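Local coordinates for protein omega transaminase (Pseudomonas sp., PDB 5LHA) that probably catalyses pyridoxal-phosphate-dependent transfer of an amino group between amines and keto compounds, as a fold-type I, class III transaminase, at residues L192-W197 and A389-S394; G361-E366 and L438-A443. All blocks are in the same frame, centred on the assembly; numbering follows the deposited sequence.

Contact 1 of 2, residues L192-W197 and A389-S394; sequences LYRNPW and ALDLVS
R194 and D391 meet end-on in a salt bridge that joins loop 192-197 to strand 387-393. The arginine offers both terminal nitrogens, one to each carboxylate oxygen: NH1 of R194 reaches OD2 of D391 at 2.8 Å, and NH2 of R194 reaches OD1 of D391 at 3.1 Å. The two groups are not coplanar, however, but turned 41° apart. NH1 arrives on the syn side of OD2, while OD1 is approached from above the carboxylate plane, although both oxygens lie close to the plane of the guanidinium. With CG of R194 anti to the carbonyl carbon (chi1 -65°) and the chain extended from CG to NE, the charged end is carried the full length of the side chain to the strand. NE is held by the carbonyl of R399, which should limit turning of the head group, and D391 OD2 has a second cationic partner in R382. A lysine in place of R194 would probably lose this two-pronged grip on D391 and leave the carbonyl of R399 without its NE donor.

Apolar and ring contacts flank the charges. CD2 of Y193 lies 3.7 Å above one face of the R194 guanidinium, toward its rim. The same ring receives CG1 of V393 at its edge, 3.6 Å from OH of Y193, and that methyl also sits 3.4 Å from NH2 of R194. D391 and V393, two apart on strand 387-393, both point at the loop, while L392 between them points away, as expected of one face of a β-strand. It is an ion pair whose acid is buried, linking the loop after strand 184-187, an edge strand of the sheet that holds 225-230 and 260-264, to strand 387-393 of the C-terminal part in this fold-type I enzyme.

Contact 2 of 2, residues G361-E366 and L438-A443; sequences GAQLLE and LTRDEA
Q363 reaches across from one helix to lie against the first turn of another, and its side chain can be followed atom by atom. From CB, directed toward the opposing segment, the chain runs out extended, with CG anti to the backbone N (chi1 174°), bringing the amide over the start of R440. CD of Q363 is 3.7 Å from CG of R440. At the tip the amide divides its contacts: OE1 of Q363 is placed 3.1 Å from CG of R440, whereas NE2 of Q363 lies 3.5 Å from CB of R440 and is equally near its CA. The two side chains cross at about a right angle, and the amide meets CB and CG of the arginine; no hydrogen bond passes between them. Q363 is poorly ordered, which makes the exact position of its amide, including the short OE1 approach, uncertain; NE2 has a weak bond to Q367 one turn on.

Deeper in, L364 supplies the apolar half. Its CD1 packs 4.2 Å from CB of A443 and its CD2 touches CD2 of L438 at 4.4 Å; the small alanine lets the two backbones come within 5.7 Å between the CA atoms of L364 and A443. The second helix starts with a capping box, in which OG1 of T439 accepts from N of E442 at 3.1 Å and OE1 of E442 accepts in turn from N of T439. N356, on helix 353-368, donates to the carbonyl of L438, and V360 of that helix also touches L438 and A443. Helix 353-368 therefore lies beside the N-terminal end of helix 440-457, with N45, from the turn between strands 37-43 and 46-49, reaching E442.

In the fold
Contacts 1 and 2 illustrate how two separate contacts can share one part of a fold. Their centres lie 23 Å apart and their nearest atoms about 6 Å, without touching. Along the chain their segments alternate, strand 387-393 of contact 1 falling between the two helices paired in contact 2. Contact 2 joins two helices of the C-terminal part, and contact 1 joins a strand of that part to loop 192-197. Neither contact includes a residue of the pocket that holds pyridoxamine phosphate, formed by G123, Y157, D264, K293 and others. The loop of contact 1 reaches a subunit interface, where W197 meets W197 of the second subunit, whereas no other chain touches the segments of contact 2.

Contact 1 of 2, residues L192-W197 and A389-S394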
# COMPACT_ATOMS: atom_id res chain seq x y z
N LEU A 192 2.23 19.48 -26.56
CA LEU A 192 2.90 20.68 -27.06
C LEU A 192 2.31 21.95 -26.45
O LEU A 192 3.05 22.90 -26.16
CB LEU A 192 2.78 20.73 -28.59
CG LEU A 192 3.62 19.76 -29.42
CD1 LEU A 192 2.85 19.39 -30.69
CD2 LEU A 192 4.94 20.41 -29.77
N TYR A 193 1.00 21.97 -26.22
CA TYR A 193 0.36 23.19 -25.74
C TYR A 193 0.76 23.50 -24.29
O TYR A 193 0.93 24.67 -23.94
CB TYR A 193 -1.16 23.08 -25.89
CG TYR A 193 -1.85 24.43 -25.88
CD1 TYR A 193 -1.57 25.38 -26.86
CD2 TYR A 193 -2.73 24.77 -24.86
CE1 TYR A 193 -2.18 26.63 -26.84
CE2 TYR A 193 -3.35 26.02 -24.84
CZ TYR A 193 -3.07 26.94 -25.83
OH TYR A 193 -3.67 28.18 -25.81
N ARG A 194 0.89 22.48 -23.44
CA ARG A 194 1.27 22.66 -22.03
C ARG A 194 2.23 21.55 -21.63
O ARG A 194 1.83 20.39 -21.58
CB ARG A 194 0.05 22.65 -21.11
CG ARG A 194 -0.95 23.78 -21.29
CD ARG A 194 -1.98 23.78 -20.17
NE ARG A 194 -3.01 24.79 -20.36
CZ ARG A 194 -4.09 24.63 -21.13
NH1 ARG A 194 -4.29 23.50 -21.79
NH2 ARG A 194 -4.96 25.63 -21.23
N ASN A 195 3.48 21.90 -21.32
CA ASN A 195 4.45 20.92 -20.85
C ASN A 195 5.49 21.63 -19.99
O ASN A 195 5.65 22.85 -20.08
CB ASN A 195 5.11 20.17 -22.03
CG ASN A 195 5.82 21.08 -23.01
OD1 ASN A 195 6.97 21.46 -22.80
ND2 ASN A 195 5.14 21.43 -24.09
N PRO A 196 6.19 20.89 -19.12
CA PRO A 196 7.15 21.52 -18.19
C PRO A 196 8.28 22.31 -18.85
O PRO A 196 8.90 23.13 -18.17
CB PRO A 196 7.72 20.32 -17.41
CG PRO A 196 6.66 19.31 -17.46
CD PRO A 196 5.94 19.48 -18.77
N TRP A 197 8.60 22.07 -20.11
CA TRP A 197 9.71 22.74 -20.77
C TRP A 197 9.27 23.92 -21.62
O TRP A 197 10.12 24.54 -22.27
CB TRP A 197 10.50 21.74 -21.62
CG TRP A 197 10.94 20.57 -20.81
CD1 TRP A 197 12.10 20.45 -20.10
CD2 TRP A 197 10.19 19.37 -20.57
NE1 TRP A 197 12.13 19.24 -19.45
CE2 TRP A 197 10.98 18.55 -19.73
CE3 TRP A 197 8.95 18.90 -21.01
CZ2 TRP A 197 10.55 17.29 -19.31
CZ3 TRP A 197 8.53 17.64 -20.59
CH2 TRP A 197 9.33 16.86 -19.75
N ALA A 389 -10.13 18.54 -29.88
CA ALA A 389 -10.41 19.33 -28.69
C ALA A 389 -10.12 20.80 -28.96
O ALA A 389 -9.10 21.14 -29.58
CB ALA A 389 -9.60 18.87 -27.48
N LEU A 390 -11.01 21.66 -28.49
CA LEU A 390 -10.81 23.10 -28.49
C LEU A 390 -10.40 23.49 -27.08
O LEU A 390 -11.14 23.25 -26.13
CB LEU A 390 -12.08 23.83 -28.93
CG LEU A 390 -12.67 23.46 -30.31
CD1 LEU A 390 -13.72 22.37 -30.16
CD2 LEU A 390 -13.27 24.68 -31.00
N ASP A 391 -9.20 24.05 -26.94
CA ASP A 391 -8.66 24.36 -25.63
C ASP A 391 -8.92 25.83 -25.28
O ASP A 391 -8.31 26.73 -25.86
CB ASP A 391 -7.17 24.01 -25.58
CG ASP A 391 -6.68 23.83 -24.17
OD1 ASP A 391 -7.10 24.61 -23.28
OD2 ASP A 391 -5.92 22.86 -23.94
N LEU A 392 -9.81 26.06 -24.32
CA LEU A 392 -10.20 27.41 -23.95
C LEU A 392 -9.32 27.88 -22.80
O LEU A 392 -9.14 27.16 -21.81
CB LEU A 392 -11.68 27.47 -23.55
CG LEU A 392 -12.75 26.90 -24.50
CD1 LEU A 392 -14.13 27.05 -23.87
CD2 LEU A 392 -12.72 27.53 -25.89
N VAL A 393 -8.76 29.08 -22.95
CA VAL A 393 -7.83 29.65 -21.99
C VAL A 393 -8.33 31.03 -21.60
O VAL A 393 -9.11 31.67 -22.32
CB VAL A 393 -6.40 29.74 -22.54
CG1 VAL A 393 -5.94 28.39 -23.00
CG2 VAL A 393 -6.35 30.75 -23.69
N SER A 394 -7.88 31.49 -20.43
CA SER A 394 -8.12 32.86 -20.01
C SER A 394 -7.07 33.82 -20.54
O SER A 394 -7.33 35.03 -20.64
CB SER A 394 -8.20 32.95 -18.48
OG SER A 394 -7.19 32.16 -17.88

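Contact 2 of 2, residues G361-E366 and L438-A443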
# COMPACT_ATOMS: atom_id res chain seq x y z
N GLY A 361 -11.98 14.22 -40.79
CA GLY A 361 -11.39 14.83 -39.61
C GLY A 361 -10.40 15.94 -39.93
O GLY A 361 -10.42 17.01 -39.31
N ALA A 362 -9.49 15.67 -40.87
CA ALA A 362 -8.55 16.70 -41.33
C ALA A 362 -9.30 17.92 -41.87
O ALA A 362 -9.01 19.06 -41.50
CB ALA A 362 -7.61 16.13 -42.39
N GLN A 363 -10.23 17.69 -42.80
CA GLN A 363 -11.09 18.75 -43.30
C GLN A 363 -11.73 19.52 -42.14
O GLN A 363 -11.67 20.76 -42.10
CB GLN A 363 -12.15 18.14 -44.23
CG GLN A 363 -13.23 19.09 -44.75
CD GLN A 363 -14.40 18.35 -45.42
OE1 GLN A 363 -14.23 17.25 -45.95
NE2 GLN A 363 -15.59 18.95 -45.38
N LEU A 364 -12.31 18.80 -41.18
CA LEU A 364 -12.96 19.48 -40.06
C LEU A 364 -11.96 20.29 -39.24
O LEU A 364 -12.23 21.45 -38.90
CB LEU A 364 -13.67 18.45 -39.17
CG LEU A 364 -14.39 18.91 -37.91
CD1 LEU A 364 -15.45 19.97 -38.23
CD2 LEU A 364 -15.01 17.75 -37.15
N LEU A 365 -10.80 19.70 -38.94
CA LEU A 365 -9.77 20.40 -38.17
C LEU A 365 -9.30 21.66 -38.89
O LEU A 365 -9.14 22.72 -38.28
CB LEU A 365 -8.58 19.47 -37.91
CG LEU A 365 -7.39 19.97 -37.08
CD1 LEU A 365 -7.78 20.17 -35.62
CD2 LEU A 365 -6.20 19.03 -37.18
N GLU A 366 -9.11 21.56 -40.21
CA GLU A 366 -8.74 22.71 -41.03
C GLU A 366 -9.75 23.84 -40.88
O GLU A 366 -9.38 25.01 -40.71
CB GLU A 366 -8.67 22.28 -42.49
CG GLU A 366 -8.65 23.41 -43.52
CD GLU A 366 -8.82 22.90 -44.96
OE1 GLU A 366 -8.81 21.67 -45.17
OE2 GLU A 366 -8.98 23.74 -45.88
N LEU A 438 -19.28 10.36 -40.34
CA LEU A 438 -19.47 11.78 -40.58
C LEU A 438 -19.11 12.16 -42.01
O LEU A 438 -18.11 11.70 -42.56
CB LEU A 438 -18.62 12.59 -39.61
CG LEU A 438 -18.95 14.08 -39.52
CD1 LEU A 438 -20.12 14.30 -38.58
CD2 LEU A 438 -17.74 14.86 -39.06
N THR A 439 -19.93 13.00 -42.63
CA THR A 439 -19.71 13.44 -43.99
C THR A 439 -19.10 14.84 -44.01
O THR A 439 -19.01 15.52 -42.99
CB THR A 439 -21.02 13.41 -44.78
OG1 THR A 439 -21.93 14.37 -44.24
CG2 THR A 439 -21.64 12.03 -44.71
N ARG A 440 -18.66 15.26 -45.20
CA ARG A 440 -18.27 16.65 -45.41
C ARG A 440 -19.37 17.59 -44.93
O ARG A 440 -19.12 18.54 -44.18
CB ARG A 440 -17.98 16.91 -46.89
CG ARG A 440 -16.73 16.27 -47.46
CD ARG A 440 -16.46 16.88 -48.83
NE ARG A 440 -15.28 16.34 -49.50
CZ ARG A 440 -15.00 16.56 -50.77
NH1 ARG A 440 -15.81 17.30 -51.51
NH2 ARG A 440 -13.90 16.04 -51.32
N ASP A 441 -20.60 17.33 -45.38
CA ASP A 441 -21.75 18.16 -45.04
C ASP A 441 -21.93 18.29 -43.53
O ASP A 441 -22.03 19.40 -43.00
CB ASP A 441 -23.00 17.55 -45.69
CG ASP A 441 -24.26 17.80 -44.90
OD1 ASP A 441 -24.75 18.95 -44.91
OD2 ASP A 441 -24.77 16.83 -44.27
N GLU A 442 -21.96 17.16 -42.82
CA GLU A 442 -22.14 17.23 -41.38
C GLU A 442 -20.95 17.90 -40.70
O GLU A 442 -21.13 18.63 -39.72
CB GLU A 442 -22.36 15.83 -40.81
CG GLU A 442 -23.62 15.15 -41.27
CD GLU A 442 -23.62 13.67 -40.95
OE1 GLU A 442 -22.53 13.08 -40.86
OE2 GLU A 442 -24.71 13.09 -40.79
N ALA A 443 -19.74 17.70 -41.22
CA ALA A 443 -18.57 18.38 -40.66
C ALA A 443 -18.71 19.89 -40.76
O ALA A 443 -18.31 20.62 -39.84
CB ALA A 443 -17.29 17.90 -41.35